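Local coordinates for protein levansucrase (Bacillus megaterium, PDB 3OM4) that is a bacterial enzyme of the levansucrase/invertase family, built on a beta-propeller fold, at residues Y106-A109 with G110-S113; S181-N184 with D185-K189; I298-N301 with D302-L306; I328-D332 with G333-L337. The protein carries 1 engineered substitution. One frame throughout, in Å; residues are numbered along the deposited sequence.

Contact 1: residues Y106-A109 with G110-S113; sequences YKKA and GDKS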
loop_
_atom_site.group_PDB
_atom_site.type_symbol
_atom_site.label_atom_id
_atom_site.label_comp_id
_atom_site.label_asym_id
_atom_site.label_seq_id
_atom_site.Cartn_x
_atom_site.Cartn_y
_atom_site.Cartn_z
ATOM N N TYR A 106 -6.104 19.298 0.032
ATOM C CA TYR A 106 -5.316 20.095 -0.908
ATOM C C TYR A 106 -4.583 21.253 -0.236
ATOM O O TYR A 106 -5.003 21.748 0.807
ATOM C CB TYR A 106 -6.195 20.605 -2.054
ATOM C CG TYR A 106 -7.285 21.566 -1.633
ATOM C CD1 TYR A 106 -7.134 22.941 -1.816
ATOM C CD2 TYR A 106 -8.470 21.103 -1.053
ATOM C CE1 TYR A 106 -8.128 23.829 -1.437
ATOM C CE2 TYR A 106 -9.470 21.985 -0.667
ATOM C CZ TYR A 106 -9.291 23.348 -0.863
ATOM O OH TYR A 106 -10.271 24.230 -0.487
ATOM N N LYS A 107 -3.488 21.677 -0.854
ATOM C CA LYS A 107 -2.603 22.685 -0.279
ATOM C C LYS A 107 -1.942 23.471 -1.402
ATOM O O LYS A 107 -1.494 22.889 -2.392
ATOM C CB LYS A 107 -1.542 22.001 0.597
ATOM C CG LYS A 107 -0.445 22.911 1.152
ATOM C CD LYS A 107 0.663 22.124 1.870
ATOM C CE LYS A 107 1.532 21.291 0.916
ATOM N NZ LYS A 107 2.301 22.100 -0.074
ATOM N N LYS A 108 -1.897 24.794 -1.250
ATOM C CA LYS A 108 -1.125 25.644 -2.151
ATOM C C LYS A 108 0.290 25.083 -2.252
ATOM O O LYS A 108 0.925 24.808 -1.232
ATOM C CB LYS A 108 -1.098 27.089 -1.641
ATOM C CG LYS A 108 -2.440 27.814 -1.705
ATOM C CD LYS A 108 -2.733 28.326 -3.110
ATOM C CE LYS A 108 -4.070 29.047 -3.171
ATOM N NZ LYS A 108 -4.471 29.318 -4.582
ATOM N N ALA A 109 0.768 24.899 -3.481
ATOM C CA ALA A 109 2.040 24.216 -3.744
ATOM C C ALA A 109 3.206 24.712 -2.884
ATOM O O ALA A 109 4.075 23.923 -2.503
ATOM C CB ALA A 109 2.395 24.301 -5.228
ATOM N N GLY A 110 3.201 26.008 -2.572
ATOM C CA GLY A 110 4.278 26.647 -1.810
ATOM C C GLY A 110 4.063 26.761 -0.308
ATOM O O GLY A 110 4.978 27.150 0.424
ATOM N N ASP A 111 2.855 26.443 0.155
ATOM C CA ASP A 111 2.582 26.364 1.591
ATOM C C ASP A 111 3.219 25.103 2.167
ATOM O O ASP A 111 3.386 24.108 1.457
ATOM C CB ASP A 111 1.076 26.388 1.865
ATOM C CG ASP A 111 0.489 27.793 1.835
ATOM O OD1 ASP A 111 1.254 28.783 1.891
ATOM O OD2 ASP A 111 -0.753 27.908 1.765
ATOM N N LYS A 112 3.582 25.144 3.448
ATOM C CA LYS A 112 4.355 24.054 4.054
ATOM C C LYS A 112 3.711 23.403 5.278
ATOM O O LYS A 112 3.853 22.198 5.483
ATOM C CB LYS A 112 5.780 24.523 4.395
ATOM C CG LYS A 112 6.599 25.057 3.206
ATOM C CD LYS A 112 6.678 24.066 2.034
ATOM C CE LYS A 112 7.636 22.908 2.305
ATOM N NZ LYS A 112 9.067 23.314 2.182
ATOM N N SER A 113 3.014 24.198 6.086
ATOM C CA SER A 113 2.472 23.726 7.362
ATOM C C SER A 113 1.341 22.710 7.189
ATOM O O SER A 113 0.668 22.686 6.156
ATOM C CB SER A 113 2.000 24.906 8.220
ATOM O OG SER A 113 0.859 25.539 7.662
HETATM O O HOH W 1 -3.159 26.032 1.346
#
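The carbonyl oxygen of Lys108 is gripped from opposite faces of its plane. The backbone N of Asp111 reaches Lys108 O at 2.9 Å through a bent bond (N-H...O 144°), while the ammonium of the preceding residue, Lys107 NZ, arrives from the other side at 3.3 Å. Neither donor lies in the carbonyl plane. The same ammonium makes its shorter bond at the far end of the same turn, with Lys107 NZ 2.7 Å from Asp111 O, and Gln85 OE1 is a third partner. To get there the Lys107 chain leaves with CG opposite its own N (chi1 174°) and then curls at its last two torsions, which brings CD and CE against the Asp111 carbonyl oxygen. Lys107 CG also passes Asp111 CB at 3.9 Å. The carboxylate of Asp111 takes no part in this grip and turns instead to Lys108, whose side chain runs beside it in the same direction with CB 3.5 Å from Asp111 OD2. A water donates to Asp111 OD2 (3.1 Å) and accepts from Lys108 N, bridging strand end and loop. Lys108 then bends away, its NZ bonding Asp185 O and Tyr84 OH. The ammonium of Lys107 thus adds a side-chain strap to a type I beta turn, Lys108 to Asp111, where strand 101-108 leaves its sheet for the loop toward strand 118-122.

Contact 2: residues S181-N184 with D185-K189; sequences SQPN and DNTLK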
loop_
_atom_site.group_PDB
_atom_site.type_symbol
_atom_site.label_atom_id
_atom_site.label_comp_id
_atom_site.label_asym_id
_atom_site.label_seq_id
_atom_site.Cartn_x
_atom_site.Cartn_y
_atom_site.Cartn_z
ATOM N N SER A 181 -13.666 21.798 -9.414
ATOM C CA SER A 181 -13.827 23.201 -9.798
ATOM C C SER A 181 -13.164 24.115 -8.773
ATOM O O SER A 181 -12.753 23.666 -7.701
ATOM C CB SER A 181 -15.307 23.565 -9.979
ATOM O OG SER A 181 -16.003 23.567 -8.745
ATOM N N GLN A 182 -13.054 25.397 -9.117
ATOM C CA GLN A 182 -12.515 26.404 -8.212
ATOM C C GLN A 182 -13.569 27.481 -7.951
ATOM O O GLN A 182 -13.746 28.383 -8.775
ATOM C CB GLN A 182 -11.246 27.028 -8.800
ATOM C CG GLN A 182 -10.041 26.105 -8.815
ATOM C CD GLN A 182 -8.929 26.616 -9.707
ATOM O OE1 GLN A 182 -8.972 26.457 -10.927
ATOM N NE2 GLN A 182 -7.918 27.227 -9.101
ATOM N N PRO A 183 -14.283 27.384 -6.810
ATOM C CA PRO A 183 -15.311 28.374 -6.458
ATOM C C PRO A 183 -14.731 29.766 -6.194
ATOM O O PRO A 183 -15.425 30.768 -6.386
ATOM C CB PRO A 183 -15.945 27.801 -5.185
ATOM C CG PRO A 183 -14.955 26.840 -4.647
ATOM C CD PRO A 183 -14.210 26.291 -5.821
ATOM N N ASN A 184 -13.477 29.810 -5.746
ATOM C CA ASN A 184 -12.713 31.052 -5.615
ATOM C C ASN A 184 -11.205 30.800 -5.738
ATOM O O ASN A 184 -10.783 29.673 -6.015
ATOM C CB ASN A 184 -13.060 31.790 -4.309
ATOM C CG ASN A 184 -12.684 31.005 -3.059
ATOM O OD1 ASN A 184 -11.602 30.420 -2.969
ATOM N ND2 ASN A 184 -13.576 31.009 -2.076
ATOM N N ASP A 185 -10.409 31.846 -5.519
ATOM C CA ASP A 185 -8.948 31.785 -5.665
ATOM C C ASP A 185 -8.221 30.852 -4.689
ATOM O O ASP A 185 -7.085 30.449 -4.952
ATOM C CB ASP A 185 -8.339 33.191 -5.569
ATOM C CG ASP A 185 -8.275 33.895 -6.914
ATOM O OD1 ASP A 185 -9.315 34.421 -7.368
ATOM O OD2 ASP A 185 -7.173 33.939 -7.507
ATOM N N ASN A 186 -8.864 30.513 -3.574
ATOM C CA ASN A 186 -8.216 29.713 -2.527
ATOM C C ASN A 186 -8.916 28.392 -2.172
ATOM O O ASN A 186 -8.559 27.746 -1.181
ATOM C CB ASN A 186 -7.982 30.562 -1.267
ATOM C CG ASN A 186 -9.276 31.071 -0.649
ATOM O OD1 ASN A 186 -10.076 30.297 -0.117
ATOM N ND2 ASN A 186 -9.479 32.383 -0.701
ATOM N N THR A 187 -9.894 27.992 -2.982
ATOM C CA THR A 187 -10.683 26.789 -2.708
ATOM C C THR A 187 -10.746 25.846 -3.913
ATOM O O THR A 187 -10.877 26.285 -5.057
ATOM C CB THR A 187 -12.125 27.150 -2.256
ATOM O OG1 THR A 187 -12.077 28.160 -1.241
ATOM C CG2 THR A 187 -12.863 25.929 -1.703
ATOM N N LEU A 188 -10.628 24.550 -3.634
ATOM C CA LEU A 188 -10.936 23.503 -4.600
ATOM C C LEU A 188 -12.208 22.795 -4.154
ATOM O O LEU A 188 -12.432 22.601 -2.959
ATOM C CB LEU A 188 -9.793 22.490 -4.698
ATOM C CG LEU A 188 -8.508 22.845 -5.449
ATOM C CD1 LEU A 188 -7.508 21.713 -5.295
ATOM C CD2 LEU A 188 -8.762 23.115 -6.929
ATOM N N LYS A 189 -13.034 22.408 -5.120
ATOM C CA LYS A 189 -14.293 21.730 -4.835
ATOM C C LYS A 189 -14.379 20.423 -5.616
ATOM O O LYS A 189 -13.996 20.367 -6.783
ATOM C CB LYS A 189 -15.473 22.635 -5.207
ATOM C CG LYS A 189 -16.853 22.035 -4.940
ATOM C CD LYS A 189 -17.946 22.857 -5.602
ATOM C CE LYS A 189 -19.305 22.190 -5.454
ATOM N NZ LYS A 189 -20.388 23.001 -6.075
HETATM O O HOH W 2 -8.718 27.969 -6.142
HETATM O O HOH W 3 -12.546 30.945 0.476
#
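Ser181 and Lys189 form the tight end of this hairpin tip. They are an antiparallel hydrogen-bonded pair, with Ser181 N 3.0 Å from Lys189 O and Lys189 N 2.9 Å from Ser181 O. Ser181 OG rests against the aliphatic start of the Lys189 chain and is hydrogen-bonded to Asp191 OD1. Next along, the Pro183 and Thr187 side chains cross at about a right angle, and Pro183 CG meets Thr187 CB at 3.7 Å. Gln182 and Leu188 lie side by side, CG against CD2, and Leu188 packs inward on Tyr84 and Ile86. Toward the turn the strands part, and water takes over. One water donates to Asn184 O and Thr187 O and accepts from Gln182 NE2. A second lies between Asn184 ND2 (2.8 Å) and Asn186 OD1 (2.6 Å), on the solvent side of the type I turn from Asn184 to Thr187. Asn184 CG sits between its own N and carbonyl carbon (chi1 64°), which folds the amide back over the turn: Asn184 OD1 accepts from Asn186 N at 2.8 Å and from Thr187 OG1 at 2.9 Å. With OD1 committed to two donors and ND2 donating to water, the Asn184 amide is fixed in rotation. The two asparagine oxygens, both acceptors, come close without bonding; Asn184 OD1 is satisfied by the turn and Asn186 OD1 by the water, which relays from Asn184 ND2.

Contact 3: residues I298-N301 with D302-L306; sequences IELN and DDYTL
The Tyr304 ring carries Asp302 O 3.7 Å over one face, displaced from the ring centre, and meets Leu300 at its edge, where Leu300 CD1 lies 4.2 Å from Tyr304 CD1. Tyr304, with positive phi (71°), is the last residue of the type I turn begun at Asn301 and the bulge position. Its N reaches Asn301 O at 2.9 Å from well above the carbonyl plane. The next bond is straighter: Asn301 N to Thr305 O, 2.8 Å, at 170°. Together they fit a type I turn with a G1 beta bulge. Asp303 OD1 braces the bend by accepting both Thr305 OG1 (2.7 Å) and Thr305 N, the latter an Asx turn. The carboxylate is swung inward by chi1 63°, with OD1 close to Asn301 CB. A water joins Asn301 ND2 to Asp302 N. Tyr304 O is buried here without a polar partner. Beyond the bulge, Leu306 CD1 touches Ile298 CB at 3.9 Å, the two side chains crossing at about a right angle. The bend links strands 293-300 and 306-315. Ile298 and Leu300 pack on Leu241 of strand 238-246 and on Ile199 of strand 187-200, and Tyr304 touches Arg157 of strand 156-164.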
loop_
_atom_site.group_PDB
_atom_site.type_symbol
_atom_site.label_atom_id
_atom_site.label_comp_id
_atom_site.label_asym_id
_atom_site.label_seq_id
_atom_site.Cartn_x
_atom_site.Cartn_y
_atom_site.Cartn_z
ATOM N N ILE A 298 -1.642 -5.406 -13.724
ATOM C CA ILE A 298 -2.536 -5.493 -14.874
ATOM C C ILE A 298 -2.273 -4.313 -15.807
ATOM O O ILE A 298 -1.851 -3.244 -15.355
ATOM C CB ILE A 298 -4.039 -5.534 -14.457
ATOM C CG1 ILE A 298 -4.420 -4.307 -13.612
ATOM C CG2 ILE A 298 -4.363 -6.852 -13.733
ATOM C CD1 ILE A 298 -5.912 -4.185 -13.306
ATOM N N GLU A 299 -2.489 -4.520 -17.104
ATOM C CA GLU A 299 -2.452 -3.423 -18.061
ATOM C C GLU A 299 -3.869 -2.913 -18.307
ATOM O O GLU A 299 -4.826 -3.693 -18.351
ATOM C CB GLU A 299 -1.783 -3.828 -19.384
ATOM C CG GLU A 299 -1.500 -2.615 -20.295
ATOM C CD GLU A 299 -0.946 -2.968 -21.664
ATOM O OE1 GLU A 299 -0.560 -4.137 -21.891
ATOM O OE2 GLU A 299 -0.895 -2.051 -22.518
ATOM N N LEU A 300 -3.986 -1.597 -18.450
ATOM C CA LEU A 300 -5.259 -0.948 -18.714
ATOM C C LEU A 300 -5.325 -0.419 -20.139
ATOM O O LEU A 300 -4.299 -0.115 -20.752
ATOM C CB LEU A 300 -5.485 0.210 -17.734
ATOM C CG LEU A 300 -5.368 -0.063 -16.231
ATOM C CD1 LEU A 300 -5.593 1.219 -15.443
ATOM C CD2 LEU A 300 -6.347 -1.144 -15.794
ATOM N N ASN A 301 -6.545 -0.320 -20.657
ATOM C CA ASN A 301 -6.804 0.397 -21.898
ATOM C C ASN A 301 -6.779 1.900 -21.636
ATOM O O ASN A 301 -6.684 2.332 -20.484
ATOM C CB ASN A 301 -8.159 -0.020 -22.476
ATOM C CG ASN A 301 -8.096 -1.336 -23.228
ATOM O OD1 ASN A 301 -8.689 -2.330 -22.816
ATOM N ND2 ASN A 301 -7.380 -1.345 -24.344
ATOM N N ASP A 302 -6.868 2.695 -22.700
ATOM C CA ASP A 302 -6.895 4.153 -22.570
ATOM C C ASP A 302 -8.126 4.664 -21.813
ATOM O O ASP A 302 -8.081 5.739 -21.214
ATOM C CB ASP A 302 -6.781 4.824 -23.941
ATOM C CG ASP A 302 -5.400 4.662 -24.563
ATOM O OD1 ASP A 302 -4.436 4.344 -23.830
ATOM O OD2 ASP A 302 -5.280 4.855 -25.792
ATOM N N ASP A 303 -9.209 3.884 -21.832
ATOM C CA ASP A 303 -10.423 4.207 -21.074
ATOM C C ASP A 303 -10.413 3.601 -19.663
ATOM O O ASP A 303 -11.426 3.624 -18.960
ATOM C CB ASP A 303 -11.684 3.778 -21.845
ATOM C CG ASP A 303 -11.765 2.271 -22.074
ATOM O OD1 ASP A 303 -10.948 1.514 -21.505
ATOM O OD2 ASP A 303 -12.662 1.839 -22.832
ATOM N N TYR A 304 -9.260 3.056 -19.270
ATOM C CA TYR A 304 -9.030 2.479 -17.934
ATOM C C TYR A 304 -9.757 1.163 -17.648
ATOM O O TYR A 304 -9.817 0.719 -16.499
ATOM C CB TYR A 304 -9.277 3.515 -16.824
ATOM C CG TYR A 304 -8.524 4.798 -17.067
ATOM C CD1 TYR A 304 -7.149 4.870 -16.855
ATOM C CD2 TYR A 304 -9.181 5.930 -17.545
ATOM C CE1 TYR A 304 -6.450 6.043 -17.096
ATOM C CE2 TYR A 304 -8.492 7.104 -17.790
ATOM C CZ TYR A 304 -7.130 7.153 -17.562
ATOM O OH TYR A 304 -6.452 8.319 -17.807
ATOM N N THR A 305 -10.287 0.529 -18.691
ATOM C CA THR A 305 -10.792 -0.832 -18.555
ATOM C C THR A 305 -9.613 -1.798 -18.599
ATOM O O THR A 305 -8.527 -1.446 -19.066
ATOM C CB THR A 305 -11.807 -1.216 -19.658
ATOM O OG1 THR A 305 -11.190 -1.102 -20.949
ATOM C CG2 THR A 305 -13.048 -0.332 -19.594
ATOM N N LEU A 306 -9.832 -3.010 -18.101
ATOM C CA LEU A 306 -8.803 -4.045 -18.101
ATOM C C LEU A 306 -8.415 -4.449 -19.522
ATOM O O LEU A 306 -9.277 -4.781 -20.334
ATOM C CB LEU A 306 -9.293 -5.269 -17.317
ATOM C CG LEU A 306 -8.452 -6.549 -17.379
ATOM C CD1 LEU A 306 -7.127 -6.380 -16.641
ATOM C CD2 LEU A 306 -9.232 -7.724 -16.812
HETATM O O HOH W 4 -6.631 1.336 -25.232
#

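Contact 4: residues I328-D332 with G333-L337; sequences IFKKD and GKWYL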
loop_
_atom_site.group_PDB
_atom_site.type_symbol
_atom_site.label_atom_id
_atom_site.label_comp_id
_atom_site.label_asym_id
_atom_site.label_seq_id
_atom_site.Cartn_x
_atom_site.Cartn_y
_atom_site.Cartn_z
ATOM N N ILE A 328 5.626 1.552 -6.978
ATOM C CA ILE A 328 6.601 1.306 -8.029
ATOM C C ILE A 328 6.861 2.575 -8.823
ATOM O O ILE A 328 5.933 3.307 -9.153
ATOM C CB ILE A 328 6.161 0.130 -8.956
ATOM C CG1 ILE A 328 7.230 -0.180 -10.010
ATOM C CG2 ILE A 328 4.778 0.391 -9.575
ATOM C CD1 ILE A 328 7.087 -1.554 -10.626
ATOM N N PHE A 329 8.138 2.833 -9.094
ATOM C CA PHE A 329 8.557 3.949 -9.938
ATOM C C PHE A 329 9.945 3.710 -10.519
ATOM O O PHE A 329 10.703 2.862 -10.038
ATOM C CB PHE A 329 8.508 5.289 -9.182
ATOM C CG PHE A 329 9.319 5.311 -7.912
ATOM C CD1 PHE A 329 10.689 5.561 -7.945
ATOM C CD2 PHE A 329 8.707 5.096 -6.681
ATOM C CE1 PHE A 329 11.439 5.585 -6.772
ATOM C CE2 PHE A 329 9.446 5.120 -5.499
ATOM C CZ PHE A 329 10.816 5.364 -5.548
ATOM N N LYS A 330 10.266 4.474 -11.558
ATOM C CA LYS A 330 11.534 4.364 -12.254
ATOM C C LYS A 330 12.494 5.444 -11.774
ATOM O O LYS A 330 12.130 6.619 -11.707
ATOM C CB LYS A 330 11.312 4.490 -13.764
ATOM C CG LYS A 330 12.525 4.158 -14.619
ATOM C CD LYS A 330 12.200 4.334 -16.090
ATOM C CE LYS A 330 13.220 3.643 -16.976
ATOM N NZ LYS A 330 12.821 3.740 -18.409
ATOM N N LYS A 331 13.713 5.029 -11.441
ATOM C CA LYS A 331 14.765 5.936 -10.999
ATOM C C LYS A 331 16.101 5.464 -11.565
ATOM O O LYS A 331 16.413 4.271 -11.518
ATOM C CB LYS A 331 14.809 5.998 -9.469
ATOM C CG LYS A 331 15.715 7.082 -8.904
ATOM C CD LYS A 331 15.798 6.993 -7.390
ATOM C CE LYS A 331 16.732 8.049 -6.819
ATOM N NZ LYS A 331 18.165 7.767 -7.121
ATOM N N ASP A 332 16.876 6.403 -12.109
ATOM C CA ASP A 332 18.184 6.104 -12.714
ATOM C C ASP A 332 18.142 4.914 -13.678
ATOM O O ASP A 332 19.066 4.100 -13.709
ATOM C CB ASP A 332 19.251 5.858 -11.632
ATOM C CG ASP A 332 19.377 7.006 -10.650
ATOM O OD1 ASP A 332 19.329 8.180 -11.075
ATOM O OD2 ASP A 332 19.535 6.725 -9.442
ATOM N N GLY A 333 17.062 4.813 -14.452
ATOM C CA GLY A 333 16.897 3.740 -15.434
ATOM C C GLY A 333 16.475 2.392 -14.870
ATOM O O GLY A 333 16.327 1.424 -15.620
ATOM N N LYS A 334 16.282 2.324 -13.554
ATOM C CA LYS A 334 15.893 1.080 -12.891
ATOM C C LYS A 334 14.505 1.196 -12.275
ATOM O O LYS A 334 14.037 2.295 -11.973
ATOM C CB LYS A 334 16.909 0.702 -11.808
ATOM C CG LYS A 334 18.357 0.973 -12.184
ATOM C CD LYS A 334 19.021 -0.219 -12.837
ATOM C CE LYS A 334 19.809 -1.018 -11.814
ATOM N NZ LYS A 334 20.882 -1.823 -12.458
ATOM N N TRP A 335 13.860 0.051 -12.079
ATOM C CA TRP A 335 12.522 0.004 -11.511
ATOM C C TRP A 335 12.555 -0.420 -10.048
ATOM O O TRP A 335 13.077 -1.484 -9.716
ATOM C CB TRP A 335 11.645 -0.941 -12.327
ATOM C CG TRP A 335 11.212 -0.338 -13.617
ATOM C CD1 TRP A 335 11.789 -0.509 -14.842
ATOM C CD2 TRP A 335 10.111 0.555 -13.812
ATOM N NE1 TRP A 335 11.107 0.216 -15.792
ATOM C CE2 TRP A 335 10.073 0.880 -15.185
ATOM C CE3 TRP A 335 9.150 1.113 -12.957
ATOM C CZ2 TRP A 335 9.107 1.735 -15.726
ATOM C CZ3 TRP A 335 8.192 1.961 -13.495
ATOM C CH2 TRP A 335 8.181 2.266 -14.866
ATOM N N TYR A 336 11.990 0.423 -9.186
ATOM C CA TYR A 336 11.964 0.170 -7.746
ATOM C C TYR A 336 10.564 -0.190 -7.283
ATOM O O TYR A 336 9.601 0.500 -7.601
ATOM C CB TYR A 336 12.517 1.371 -6.972
ATOM C CG TYR A 336 13.989 1.571 -7.209
ATOM C CD1 TYR A 336 14.937 0.964 -6.385
ATOM C CD2 TYR A 336 14.441 2.345 -8.278
ATOM C CE1 TYR A 336 16.295 1.128 -6.617
ATOM C CE2 TYR A 336 15.797 2.515 -8.518
ATOM C CZ TYR A 336 16.716 1.911 -7.683
ATOM O OH TYR A 336 18.060 2.082 -7.924
ATOM N N LEU A 337 10.469 -1.286 -6.537
ATOM C CA LEU A 337 9.192 -1.844 -6.119
ATOM C C LEU A 337 9.182 -1.950 -4.607
ATOM O O LEU A 337 10.091 -2.537 -4.017
ATOM C CB LEU A 337 8.993 -3.223 -6.757
ATOM C CG LEU A 337 7.753 -4.078 -6.466
ATOM C CD1 LEU A 337 6.474 -3.423 -6.974
ATOM C CD2 LEU A 337 7.934 -5.456 -7.099
#
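Lys330 and Trp335 face each other across a tight beta hairpin whose two strands are joined by a type I' turn from Lys331 to Lys334. Lys330 CB stands over the indole's six-membered ring, 3.8 Å from its centroid and 2° off the normal, a clean CH-pi contact. The lysine chain, with CG opposite its N (chi1 -170°) and extended beyond, continues across the indole until CE reaches Gly333 CA. On the same side of the sheet Ile328 CG1 meets Trp335 CE3 at 3.7 Å, and Ile328 CB approaches Leu337 CD1. Four backbone bonds set this pairing. Phe329 and Tyr336 exchange two, of which Tyr336 N to Phe329 O is almost straight (175°). Lys331 N to Lys334 O and Lys334 N to Lys331 O, both 2.8 Å, close the turn. Asp332 and Gly333 both have positive phi, as a type I' turn requires. Further out, Trp335 and Ile328 rest on Ile233 of strand 228-235 and on Tyr370, while Ile328 and Leu337 also reach Leu313 of strand 306-315. Trp335 and Leu337 pair by backbone bonds with strand 356-363, the next in the four-stranded antiparallel sheet. On the opposite side Tyr336 OH bonds Gly435 O, and Lys331 NZ bridges to Asp404 as well as to Asp332 OD2 at 2.9 Å. Beside them the Tyr336 ring turns its edge to the turn, Tyr336 CE2 lying 3.5 Å from Lys331 O in the ring plane.

Overall arrangement
The four contacts are separate chain reversals in one beta-propeller chain, met in order along it, each closing before the next opens. Contacts 1 and 2 belong to the same sheet and touch, their centres about 14 Å apart: Lys108 NZ lies 2.9 Å from Asp185 O, and Tyr106 OH lies 3.2 Å from Leu188 N, both probable hydrogen bonds, so the end of one strand pair leans on the tip of another. Contact 3 is remote from both, with nearest atoms about 20 Å from contact 1 and about 17 Å from contact 2. Contact 4 is nearer to it, about 10 Å between nearest atoms, and its centre is the closest of the four to the chain's centre, about 17 Å from it.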